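Local atomic coordinates of RNA-dependent RNA Polymerase (Bombyx mori cytoplasmic polyhedrosis virus, PDB entry 6TZ0), a protein that catalyses RNA-templated RNA synthesis, transcribing and replicating the double-stranded RNA genome of a cytoplasmic polyhedrosis virus. Residues F43-S48 against D179-Y184; C150-S155 against T209-G214; L173-G178 against S201-F206. All blocks are in the same frame, centred on the assembly; numbering follows the deposited sequence.

Contact 1 of 3, residues F43-S48 against D179-Y184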
ATOM      1  N   PHE A  43      21.350  38.420   8.567  1.00 48.82           N
ATOM      2  CA  PHE A  43      20.626  38.583   7.313  1.00 48.82           C
ATOM      3  C   PHE A  43      19.122  38.560   7.534  1.00 48.82           C
ATOM      4  O   PHE A  43      18.391  39.365   6.948  1.00 48.82           O
ATOM      5  CB  PHE A  43      21.040  37.484   6.339  1.00 48.82           C
ATOM      6  CG  PHE A  43      20.355  37.555   5.010  1.00 48.82           C
ATOM      7  CD1 PHE A  43      20.719  38.513   4.082  1.00 48.82           C
ATOM      8  CD2 PHE A  43      19.359  36.649   4.677  1.00 48.82           C
ATOM      9  CE1 PHE A  43      20.098  38.579   2.857  1.00 48.82           C
ATOM     10  CE2 PHE A  43      18.732  36.712   3.450  1.00 48.82           C
ATOM     11  CZ  PHE A  43      19.102  37.679   2.541  1.00 48.82           C
ATOM     12  N   LEU A  44      18.640  37.643   8.369  1.00 47.79           N
ATOM     13  CA  LEU A  44      17.204  37.539   8.573  1.00 47.79           C
ATOM     14  C   LEU A  44      16.661  38.619   9.492  1.00 47.79           C
ATOM     15  O   LEU A  44      15.465  38.914   9.433  1.00 47.79           O
ATOM     16  CB  LEU A  44      16.848  36.159   9.133  1.00 47.79           C
ATOM     17  CG  LEU A  44      17.070  34.965   8.203  1.00 47.79           C
ATOM     18  CD1 LEU A  44      16.842  33.670   8.941  1.00 47.79           C
ATOM     19  CD2 LEU A  44      16.154  35.048   7.005  1.00 47.79           C
ATOM     20  N   PHE A  45      17.500  39.223  10.328  1.00 49.73           N
ATOM     21  CA  PHE A  45      17.045  40.154  11.354  1.00 49.73           C
ATOM     22  C   PHE A  45      17.912  41.399  11.371  1.00 49.73           C
ATOM     23  O   PHE A  45      18.405  41.828  12.415  1.00 49.73           O
ATOM     24  CB  PHE A  45      17.045  39.499  12.725  1.00 49.73           C
ATOM     25  CG  PHE A  45      16.276  38.222  12.775  1.00 49.73           C
ATOM     26  CD1 PHE A  45      14.905  38.220  12.617  1.00 49.73           C
ATOM     27  CD2 PHE A  45      16.925  37.023  13.004  1.00 49.73           C
ATOM     28  CE1 PHE A  45      14.196  37.045  12.659  1.00 49.73           C
ATOM     29  CE2 PHE A  45      16.220  35.842  13.053  1.00 49.73           C
ATOM     30  CZ  PHE A  45      14.855  35.854  12.883  1.00 49.73           C
ATOM     31  N   ASN A  46      18.124  41.987  10.200  1.00 56.97           N
ATOM     32  CA  ASN A  46      18.846  43.245  10.108  1.00 56.97           C
ATOM     33  C   ASN A  46      18.012  44.373  10.711  1.00 56.97           C
ATOM     34  O   ASN A  46      16.783  44.298  10.788  1.00 56.97           O
ATOM     35  CB  ASN A  46      19.183  43.547   8.647  1.00 56.97           C
ATOM     36  CG  ASN A  46      20.212  44.649   8.490  1.00 56.97           C
ATOM     37  OD1 ASN A  46      20.728  45.183   9.471  1.00 56.97           O
ATOM     38  ND2 ASN A  46      20.507  45.004   7.246  1.00 56.97           N
ATOM     39  N   ASN A  47      18.700  45.423  11.159  1.00 60.13           N
ATOM     40  CA  ASN A  47      18.020  46.524  11.830  1.00 60.13           C
ATOM     41  C   ASN A  47      17.423  47.501  10.822  1.00 60.13           C
ATOM     42  O   ASN A  47      16.458  48.209  11.128  1.00 60.13           O
ATOM     43  CB  ASN A  47      19.004  47.232  12.761  1.00 60.13           C
ATOM     44  CG  ASN A  47      18.320  48.084  13.808  1.00 60.13           C
ATOM     45  OD1 ASN A  47      17.095  48.119  13.904  1.00 60.13           O
ATOM     46  ND2 ASN A  47      19.118  48.787  14.600  1.00 60.13           N
ATOM     47  N   SER A  48      17.968  47.534   9.605  1.00 60.28           N
ATOM     48  CA  SER A  48      17.592  48.538   8.616  1.00 60.28           C
ATOM     49  C   SER A  48      16.214  48.310   8.006  1.00 60.28           C
ATOM     50  O   SER A  48      15.702  49.213   7.337  1.00 60.28           O
ATOM     51  CB  SER A  48      18.643  48.584   7.506  1.00 60.28           C
ATOM     52  OG  SER A  48      18.683  47.361   6.792  1.00 60.28           O
ATOM     53  N   ASP A 179      19.137  38.023  20.557  1.00 52.34           N
ATOM     54  CA  ASP A 179      20.266  38.051  19.635  1.00 52.34           C
ATOM     55  C   ASP A 179      20.662  36.668  19.140  1.00 52.34           C
ATOM     56  O   ASP A 179      21.738  36.517  18.554  1.00 52.34           O
ATOM     57  CB  ASP A 179      21.469  38.738  20.284  1.00 52.34           C
ATOM     58  CG  ASP A 179      21.315  40.246  20.343  1.00 52.34           C
ATOM     59  OD1 ASP A 179      20.655  40.808  19.446  1.00 52.34           O
ATOM     60  OD2 ASP A 179      21.851  40.871  21.279  1.00 52.34           O
ATOM     61  N   GLU A 180      19.828  35.660  19.363  1.00 53.23           N
ATOM     62  CA  GLU A 180      19.978  34.355  18.739  1.00 53.23           C
ATOM     63  C   GLU A 180      18.619  33.900  18.223  1.00 53.23           C
ATOM     64  O   GLU A 180      17.595  34.552  18.448  1.00 53.23           O
ATOM     65  CB  GLU A 180      20.562  33.320  19.706  1.00 53.23           C
ATOM     66  CG  GLU A 180      22.018  33.541  20.054  1.00 53.23           C
ATOM     67  CD  GLU A 180      22.567  32.447  20.938  1.00 53.23           C
ATOM     68  OE1 GLU A 180      21.775  31.586  21.372  1.00 53.23           O
ATOM     69  OE2 GLU A 180      23.789  32.447  21.197  1.00 53.23           O
ATOM     70  N   PHE A 181      18.616  32.778  17.512  1.00 48.64           N
ATOM     71  CA  PHE A 181      17.365  32.208  17.052  1.00 48.64           C
ATOM     72  C   PHE A 181      16.596  31.634  18.242  1.00 48.64           C
ATOM     73  O   PHE A 181      17.202  31.169  19.209  1.00 48.64           O
ATOM     74  CB  PHE A 181      17.622  31.118  16.013  1.00 48.64           C
ATOM     75  CG  PHE A 181      18.235  31.621  14.735  1.00 48.64           C
ATOM     76  CD1 PHE A 181      17.485  32.347  13.827  1.00 48.64           C
ATOM     77  CD2 PHE A 181      19.546  31.316  14.418  1.00 48.64           C
ATOM     78  CE1 PHE A 181      18.041  32.793  12.642  1.00 48.64           C
ATOM     79  CE2 PHE A 181      20.107  31.757  13.235  1.00 48.64           C
ATOM     80  CZ  PHE A 181      19.352  32.496  12.347  1.00 48.64           C
ATOM     81  N   PRO A 182      15.258  31.676  18.207  1.00 49.01           N
ATOM     82  CA  PRO A 182      14.475  31.197  19.362  1.00 49.01           C
ATOM     83  C   PRO A 182      14.546  29.697  19.579  1.00 49.01           C
ATOM     84  O   PRO A 182      14.165  29.227  20.658  1.00 49.01           O
ATOM     85  CB  PRO A 182      13.044  31.627  19.019  1.00 49.01           C
ATOM     86  CG  PRO A 182      13.198  32.711  18.025  1.00 49.01           C
ATOM     87  CD  PRO A 182      14.400  32.351  17.221  1.00 49.01           C
ATOM     88  N   PHE A 183      15.017  28.942  18.598  1.00 47.12           N
ATOM     89  CA  PHE A 183      15.140  27.497  18.684  1.00 47.12           C
ATOM     90  C   PHE A 183      16.160  27.061  17.646  1.00 47.12           C
ATOM     91  O   PHE A 183      16.594  27.853  16.808  1.00 47.12           O
ATOM     92  CB  PHE A 183      13.784  26.802  18.481  1.00 47.12           C
ATOM     93  CG  PHE A 183      13.050  27.250  17.247  1.00 47.12           C
ATOM     94  CD1 PHE A 183      13.290  26.664  16.016  1.00 47.12           C
ATOM     95  CD2 PHE A 183      12.116  28.266  17.322  1.00 47.12           C
ATOM     96  CE1 PHE A 183      12.628  27.090  14.894  1.00 47.12           C
ATOM     97  CE2 PHE A 183      11.453  28.691  16.197  1.00 47.12           C
ATOM     98  CZ  PHE A 183      11.711  28.105  14.986  1.00 47.12           C
ATOM     99  N   TYR A 184      16.523  25.787  17.704  1.00 50.82           N
ATOM    100  CA  TYR A 184      17.387  25.183  16.700  1.00 50.82           C
ATOM    101  C   TYR A 184      17.183  23.679  16.758  1.00 50.82           C
ATOM    102  O   TYR A 184      16.597  23.151  17.705  1.00 50.82           O
ATOM    103  CB  TYR A 184      18.861  25.558  16.911  1.00 50.82           C
ATOM    104  CG  TYR A 184      19.481  25.039  18.188  1.00 50.82           C
ATOM    105  CD1 TYR A 184      19.332  25.725  19.389  1.00 50.82           C
ATOM    106  CD2 TYR A 184      20.259  23.890  18.183  1.00 50.82           C
ATOM    107  CE1 TYR A 184      19.900  25.262  20.547  1.00 50.82           C
ATOM    108  CE2 TYR A 184      20.836  23.418  19.338  1.00 50.82           C
ATOM    109  CZ  TYR A 184      20.654  24.109  20.518  1.00 50.82           C
ATOM    110  OH  TYR A 184      21.233  23.642  21.673  1.00 50.82           O
TER
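F181 carries the contact for 179-184: its CE1 corner meets F45 just past the C-terminal end of helix 37-44, and L44 on the helix's last turn. The evidence is two approaches, F181 CE1 to F45 CE2 at 3.6 Å and F181 CE1 to L44 CD1 at 4.0 Å. F181 CE1 lies near the plane of the F45 ring, at its edge, whereas F45 CE2 stands obliquely to the F181 ring. The two rings meet obliquely, centroids 6.0 Å apart and planes at 60°. L44 CD1 comes in at the F181 edge, and L44 CB stands over one face of the F45 ring, toward its rim, 3.9 Å above the plane. F181 CG is anti to the carbonyl carbon (chi1 -65°), which swings the ring toward helix 37-44. W146 of helix 145-160 stacks on it, and H41 of helix 37-44 meets it edge-to-face. P182, next along, pairs by backbone with N195 and D196, and F183 and Y184 then begin strand 183-186. Y184 is an ATP-binding residue, and the F181 side chain lies about 4 Å from that of R37, another one, so this aromatic cluster borders the ATP-binding site, to which R37 and Y184 contribute, although no ATP is bound to this chain here.

Contact 2 of 3, residues C150-S155 against T209-G214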
ATOM      1  N   CYS A 150      16.573  31.321   4.800  1.00 45.15           N
ATOM      2  CA  CYS A 150      17.557  32.207   4.182  1.00 45.15           C
ATOM      3  C   CYS A 150      17.548  32.088   2.667  1.00 45.15           C
ATOM      4  O   CYS A 150      17.711  33.091   1.966  1.00 45.15           O
ATOM      5  CB  CYS A 150      18.962  31.923   4.716  1.00 45.15           C
ATOM      6  SG  CYS A 150      19.306  32.524   6.371  1.00 45.15           S
ATOM      7  N   ALA A 151      17.335  30.876   2.144  1.00 43.21           N
ATOM      8  CA  ALA A 151      17.257  30.691   0.696  1.00 43.21           C
ATOM      9  C   ALA A 151      16.041  31.392   0.106  1.00 43.21           C
ATOM     10  O   ALA A 151      16.152  32.066  -0.930  1.00 43.21           O
ATOM     11  CB  ALA A 151      17.238  29.204   0.359  1.00 43.21           C
ATOM     12  N   VAL A 152      14.887  31.277   0.774  1.00 42.29           N
ATOM     13  CA  VAL A 152      13.667  31.930   0.291  1.00 42.29           C
ATOM     14  C   VAL A 152      13.806  33.452   0.329  1.00 42.29           C
ATOM     15  O   VAL A 152      13.488  34.149  -0.648  1.00 42.29           O
ATOM     16  CB  VAL A 152      12.447  31.456   1.102  1.00 42.29           C
ATOM     17  CG1 VAL A 152      11.205  32.211   0.698  1.00 42.29           C
ATOM     18  CG2 VAL A 152      12.224  29.990   0.888  1.00 42.29           C
ATOM     19  N   ILE A 153      14.322  33.985   1.441  1.00 42.61           N
ATOM     20  CA  ILE A 153      14.454  35.434   1.594  1.00 42.61           C
ATOM     21  C   ILE A 153      15.515  35.995   0.644  1.00 42.61           C
ATOM     22  O   ILE A 153      15.334  37.076   0.068  1.00 42.61           O
ATOM     23  CB  ILE A 153      14.739  35.775   3.070  1.00 42.61           C
ATOM     24  CG1 ILE A 153      13.541  35.398   3.944  1.00 42.61           C
ATOM     25  CG2 ILE A 153      15.070  37.229   3.265  1.00 42.61           C
ATOM     26  CD1 ILE A 153      12.270  36.113   3.589  1.00 42.61           C
ATOM     27  N   ALA A 154      16.599  35.243   0.414  1.00 43.38           N
ATOM     28  CA  ALA A 154      17.629  35.659  -0.534  1.00 43.38           C
ATOM     29  C   ALA A 154      17.101  35.706  -1.960  1.00 43.38           C
ATOM     30  O   ALA A 154      17.413  36.639  -2.714  1.00 43.38           O
ATOM     31  CB  ALA A 154      18.816  34.708  -0.454  1.00 43.38           C
ATOM     32  N   SER A 155      16.292  34.709  -2.340  1.00 43.07           N
ATOM     33  CA  SER A 155      15.700  34.703  -3.673  1.00 43.07           C
ATOM     34  C   SER A 155      14.746  35.873  -3.866  1.00 43.07           C
ATOM     35  O   SER A 155      14.768  36.528  -4.917  1.00 43.07           O
ATOM     36  CB  SER A 155      14.977  33.383  -3.913  1.00 43.07           C
ATOM     37  OG  SER A 155      13.852  33.294  -3.065  1.00 43.07           O
ATOM     38  N   THR A 209       6.041  27.553   6.891  1.00 39.85           N
ATOM     39  CA  THR A 209       4.915  28.304   6.340  1.00 39.85           C
ATOM     40  C   THR A 209       5.387  29.543   5.581  1.00 39.85           C
ATOM     41  O   THR A 209       4.901  29.824   4.478  1.00 39.85           O
ATOM     42  CB  THR A 209       3.960  28.698   7.465  1.00 39.85           C
ATOM     43  OG1 THR A 209       3.555  27.523   8.175  1.00 39.85           O
ATOM     44  CG2 THR A 209       2.730  29.383   6.915  1.00 39.85           C
ATOM     45  N   CYS A 210       6.341  30.287   6.152  1.00 40.44           N
ATOM     46  CA  CYS A 210       6.940  31.422   5.460  1.00 40.44           C
ATOM     47  C   CYS A 210       7.711  30.991   4.221  1.00 40.44           C
ATOM     48  O   CYS A 210       7.705  31.714   3.217  1.00 40.44           O
ATOM     49  CB  CYS A 210       7.862  32.196   6.403  1.00 40.44           C
ATOM     50  SG  CYS A 210       7.040  33.114   7.713  1.00 40.44           S
ATOM     51  N   CYS A 211       8.362  29.822   4.266  1.00 40.17           N
ATOM     52  CA  CYS A 211       9.025  29.293   3.074  1.00 40.17           C
ATOM     53  C   CYS A 211       8.026  28.985   1.964  1.00 40.17           C
ATOM     54  O   CYS A 211       8.288  29.267   0.789  1.00 40.17           O
ATOM     55  CB  CYS A 211       9.835  28.045   3.418  1.00 40.17           C
ATOM     56  SG  CYS A 211      11.341  28.331   4.352  1.00 40.17           S
ATOM     57  N   GLN A 212       6.856  28.454   2.319  1.00 39.23           N
ATOM     58  CA  GLN A 212       5.850  28.161   1.302  1.00 39.23           C
ATOM     59  C   GLN A 212       5.220  29.434   0.743  1.00 39.23           C
ATOM     60  O   GLN A 212       4.935  29.513  -0.458  1.00 39.23           O
ATOM     61  CB  GLN A 212       4.774  27.242   1.873  1.00 39.23           C
ATOM     62  CG  GLN A 212       3.793  26.756   0.833  1.00 39.23           C
ATOM     63  CD  GLN A 212       4.450  25.866  -0.195  1.00 39.23           C
ATOM     64  OE1 GLN A 212       5.273  25.017   0.139  1.00 39.23           O
ATOM     65  NE2 GLN A 212       4.096  26.058  -1.457  1.00 39.23           N
ATOM     66  N   VAL A 213       5.000  30.441   1.588  1.00 35.71           N
ATOM     67  CA  VAL A 213       4.423  31.691   1.097  1.00 35.71           C
ATOM     68  C   VAL A 213       5.417  32.423   0.198  1.00 35.71           C
ATOM     69  O   VAL A 213       5.042  32.984  -0.841  1.00 35.71           O
ATOM     70  CB  VAL A 213       3.937  32.553   2.278  1.00 35.71           C
ATOM     71  CG1 VAL A 213       3.500  33.925   1.828  1.00 35.71           C
ATOM     72  CG2 VAL A 213       2.769  31.873   2.944  1.00 35.71           C
ATOM     73  N   GLY A 214       6.706  32.357   0.529  1.00 36.24           N
ATOM     74  CA  GLY A 214       7.709  32.915  -0.360  1.00 36.24           C
ATOM     75  C   GLY A 214       7.860  32.148  -1.658  1.00 36.24           C
ATOM     76  O   GLY A 214       8.143  32.744  -2.703  1.00 36.24           O
TER
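Helices 150-155 and 209-214 run in nearly the same direction, their axes 9.4 Å apart at closest approach and inclined by 30°, and their backbones come nearest where V152 faces C211, with CA atoms 6.0 Å apart. V152 makes every side-chain approach from the first helix. Its CG2 lies against C211, 3.9 Å from C211 CA and 3.9 Å from C211 SG. The other branch reaches one turn further along: V152 CG1 rests on G214 CA at 3.7 Å, touching bare backbone because glycine has no side chain there. V152 CG1 is anti to the backbone N (chi1 175°), and this torsion spreads the two methyls along the partner helix, one over G214 and one over C211. No hydrogen bond crosses the interface. The polar group beside it is satisfied locally: S155 OG donates to V152 O over 2.6 Å, tilted 29° from the carbonyl plane. W742 adds a further side chain against V152, L780 and F783 touch S155, and helix 224-237 covers C210 and V213 through M231. This is close, buried packing of two near-parallel helices, valine against glycine and cysteine, joining helices 145-160 and 206-218 within the N-terminal region of the cypovirus polymerase.

Contact 3 of 3, residues L173-G178 against S201-F206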
ATOM      1  N   LEU A 173       8.685  39.903  13.088  1.00 42.71           N
ATOM      2  CA  LEU A 173       7.717  39.901  14.174  1.00 42.71           C
ATOM      3  C   LEU A 173       7.458  38.515  14.740  1.00 42.71           C
ATOM      4  O   LEU A 173       6.957  38.412  15.861  1.00 42.71           O
ATOM      5  CB  LEU A 173       6.399  40.509  13.715  1.00 42.71           C
ATOM      6  CG  LEU A 173       6.314  42.011  13.497  1.00 42.71           C
ATOM      7  CD1 LEU A 173       4.967  42.355  12.900  1.00 42.71           C
ATOM      8  CD2 LEU A 173       6.521  42.730  14.810  1.00 42.71           C
ATOM      9  N   LEU A 174       7.773  37.451  14.006  1.00 42.87           N
ATOM     10  CA  LEU A 174       7.551  36.115  14.544  1.00 42.87           C
ATOM     11  C   LEU A 174       8.799  35.463  15.118  1.00 42.87           C
ATOM     12  O   LEU A 174       8.677  34.624  16.014  1.00 42.87           O
ATOM     13  CB  LEU A 174       6.959  35.195  13.469  1.00 42.87           C
ATOM     14  CG  LEU A 174       5.523  35.463  13.011  1.00 42.87           C
ATOM     15  CD1 LEU A 174       5.174  34.602  11.818  1.00 42.87           C
ATOM     16  CD2 LEU A 174       4.544  35.221  14.142  1.00 42.87           C
ATOM     17  N   PHE A 175       9.998  35.814  14.650  1.00 44.06           N
ATOM     18  CA  PHE A 175      11.167  35.023  14.995  1.00 44.06           C
ATOM     19  C   PHE A 175      12.329  35.815  15.581  1.00 44.06           C
ATOM     20  O   PHE A 175      13.365  35.215  15.875  1.00 44.06           O
ATOM     21  CB  PHE A 175      11.669  34.258  13.761  1.00 44.06           C
ATOM     22  CG  PHE A 175      10.611  33.442  13.093  1.00 44.06           C
ATOM     23  CD1 PHE A 175      10.148  32.277  13.671  1.00 44.06           C
ATOM     24  CD2 PHE A 175      10.091  33.835  11.872  1.00 44.06           C
ATOM     25  CE1 PHE A 175       9.166  31.528  13.056  1.00 44.06           C
ATOM     26  CE2 PHE A 175       9.112  33.090  11.250  1.00 44.06           C
ATOM     27  CZ  PHE A 175       8.651  31.935  11.844  1.00 44.06           C
ATOM     28  N   HIS A 176      12.205  37.129  15.753  1.00 46.73           N
ATOM     29  CA  HIS A 176      13.293  37.914  16.339  1.00 46.73           C
ATOM     30  C   HIS A 176      13.027  38.043  17.831  1.00 46.73           C
ATOM     31  O   HIS A 176      12.294  38.921  18.285  1.00 46.73           O
ATOM     32  CB  HIS A 176      13.419  39.273  15.669  1.00 46.73           C
ATOM     33  CG  HIS A 176      14.584  40.076  16.150  1.00 46.73           C
ATOM     34  ND1 HIS A 176      15.889  39.727  15.884  1.00 46.73           N
ATOM     35  CD2 HIS A 176      14.643  41.225  16.863  1.00 46.73           C
ATOM     36  CE1 HIS A 176      16.703  40.618  16.420  1.00 46.73           C
ATOM     37  NE2 HIS A 176      15.971  41.538  17.019  1.00 46.73           N
ATOM     38  N   LYS A 177      13.621  37.137  18.604  1.00 49.80           N
ATOM     39  CA  LYS A 177      13.499  37.115  20.060  1.00 49.80           C
ATOM     40  C   LYS A 177      14.925  37.083  20.603  1.00 49.80           C
ATOM     41  O   LYS A 177      15.471  36.009  20.864  1.00 49.80           O
ATOM     42  CB  LYS A 177      12.684  35.915  20.546  1.00 49.80           C
ATOM     43  CG  LYS A 177      11.177  36.125  20.678  1.00 49.80           C
ATOM     44  CD  LYS A 177      10.473  36.223  19.336  1.00 49.80           C
ATOM     45  CE  LYS A 177       9.021  36.607  19.496  1.00 49.80           C
ATOM     46  NZ  LYS A 177       8.281  35.602  20.294  1.00 49.80           N
ATOM     47  N   GLY A 178      15.528  38.253  20.768  1.00 52.33           N
ATOM     48  CA  GLY A 178      16.873  38.334  21.301  1.00 52.33           C
ATOM     49  C   GLY A 178      17.927  38.469  20.220  1.00 52.33           C
ATOM     50  O   GLY A 178      17.676  38.960  19.118  1.00 52.33           O
ATOM     51  N   SER A 201       4.345  27.073  20.902  1.00 43.74           N
ATOM     52  CA  SER A 201       4.686  25.682  20.623  1.00 43.74           C
ATOM     53  C   SER A 201       4.635  25.377  19.132  1.00 43.74           C
ATOM     54  O   SER A 201       5.472  24.629  18.616  1.00 43.74           O
ATOM     55  CB  SER A 201       3.742  24.763  21.386  1.00 43.74           C
ATOM     56  OG  SER A 201       2.411  24.974  20.962  1.00 43.74           O
ATOM     57  N   ILE A 202       3.661  25.952  18.419  1.00 43.45           N
ATOM     58  CA  ILE A 202       3.509  25.720  16.982  1.00 43.45           C
ATOM     59  C   ILE A 202       4.424  26.615  16.161  1.00 43.45           C
ATOM     60  O   ILE A 202       4.446  26.526  14.928  1.00 43.45           O
ATOM     61  CB  ILE A 202       2.009  25.897  16.665  1.00 43.45           C
ATOM     62  CG1 ILE A 202       1.611  25.228  15.344  1.00 43.45           C
ATOM     63  CG2 ILE A 202       1.658  27.371  16.650  1.00 43.45           C
ATOM     64  CD1 ILE A 202       1.873  23.746  15.294  1.00 43.45           C
ATOM     65  N   LEU A 203       5.219  27.446  16.823  1.00 42.90           N
ATOM     66  CA  LEU A 203       6.047  28.430  16.134  1.00 42.90           C
ATOM     67  C   LEU A 203       7.160  27.868  15.235  1.00 42.90           C
ATOM     68  O   LEU A 203       7.485  28.540  14.242  1.00 42.90           O
ATOM     69  CB  LEU A 203       6.587  29.396  17.198  1.00 42.90           C
ATOM     70  CG  LEU A 203       7.145  30.789  16.908  1.00 42.90           C
ATOM     71  CD1 LEU A 203       8.602  30.771  16.559  1.00 42.90           C
ATOM     72  CD2 LEU A 203       6.343  31.453  15.805  1.00 42.90           C
ATOM     73  N   PRO A 204       7.783  26.697  15.486  1.00 43.52           N
ATOM     74  CA  PRO A 204       8.739  26.192  14.475  1.00 43.52           C
ATOM     75  C   PRO A 204       8.138  25.703  13.162  1.00 43.52           C
ATOM     76  O   PRO A 204       8.900  25.386  12.243  1.00 43.52           O
ATOM     77  CB  PRO A 204       9.456  25.057  15.213  1.00 43.52           C
ATOM     78  CG  PRO A 204       9.399  25.439  16.593  1.00 43.52           C
ATOM     79  CD  PRO A 204       8.072  26.068  16.792  1.00 43.52           C
ATOM     80  N   THR A 205       6.814  25.610  13.032  1.00 43.23           N
ATOM     81  CA  THR A 205       6.243  25.255  11.735  1.00 43.23           C
ATOM     82  C   THR A 205       6.080  26.483  10.850  1.00 43.23           C
ATOM     83  O   THR A 205       5.923  26.370   9.627  1.00 43.23           O
ATOM     84  CB  THR A 205       4.901  24.553  11.916  1.00 43.23           C
ATOM     85  OG1 THR A 205       3.995  25.428  12.595  1.00 43.23           O
ATOM     86  CG2 THR A 205       5.071  23.285  12.722  1.00 43.23           C
ATOM     87  N   PHE A 206       6.126  27.672  11.443  1.00 41.37           N
ATOM     88  CA  PHE A 206       5.908  28.873  10.654  1.00 41.37           C
ATOM     89  C   PHE A 206       7.124  29.289   9.861  1.00 41.37           C
ATOM     90  O   PHE A 206       6.988  30.097   8.943  1.00 41.37           O
ATOM     91  CB  PHE A 206       5.436  30.004  11.539  1.00 41.37           C
ATOM     92  CG  PHE A 206       4.035  29.849  11.934  1.00 41.37           C
ATOM     93  CD1 PHE A 206       3.030  30.183  11.046  1.00 41.37           C
ATOM     94  CD2 PHE A 206       3.707  29.308  13.153  1.00 41.37           C
ATOM     95  CE1 PHE A 206       1.727  30.009  11.383  1.00 41.37           C
ATOM     96  CE2 PHE A 206       2.402  29.135  13.496  1.00 41.37           C
ATOM     97  CZ  PHE A 206       1.417  29.486  12.605  1.00 41.37           C
TER
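F175, at the end of helix 166-175, lies against L203 and F206 along one side of its ring, and this is where the contact is tight. L203 CD1 sits 3.6 Å from F175 CD1, oblique to the ring. At the next corner L203 O lies in the ring plane, 3.6 Å from F175 CE1. The far corner, F175 CZ, reaches F206 backbone and side chain together, with F206 CB at 3.8 Å. On one face of the same ring L174 CB stands 3.7 Å above the plane, offset toward the rim, which probably helps to limit the ring's tilt. L203 CG is anti to the backbone N (chi1 -161°), which extends the side chain toward L174 and F175; L203 CD2 lies 3.9 Å from L174 O.

The backbone under L203 is held by successive i to i+3 bonds leading into helix 206-218. I202 O accepts from T205 N and also from T205 OG1, the latter at 2.6 Å, in the carbonyl plane and with a C=O...donor angle of 156°. F206 N bonds to L203 O. Between the two segments the chain forms the antiparallel two-stranded hairpin of strands 183-186 and 191-194, so the contact joins the end of the helix entering the hairpin to the start of the helix leaving it. Y184, an ATP-binding residue, belongs to that hairpin.

Beyond F175 the contact opens quickly. H176 leaves helical angles and is partly exposed. K177 starts out toward 201-206, yet its side chain makes no contact with that segment and touches D196. G178 is exposed, with a positive phi suited to glycine. By contrast, V207 and C210 of helix 206-218 touch F175.

The touching residues of all three contacts are buried, and each contact touches the other two. Contacts 1 and 3 are nearest, with centres about 10 Å apart; F183 CE2 meets L203 CD1 at 3.5 Å, and F45 CZ approaches F175 O at 3.4 Å. Contact 2 lies about 15 Å from each, centre to centre. It touches contact 1 through L44 CD1 and C150 SG, 3.7 Å apart, and contact 3 through C210 SG and F175 CE2 at 4.1 Å. Along the chain, contact 3 is nested within the loop closed by contact 2. Contact 1 holds Y184 of the ATP-binding site; the C211 side chain is about 9 Å from that of R147, and the L203 side chain about 11 Å from that of N195.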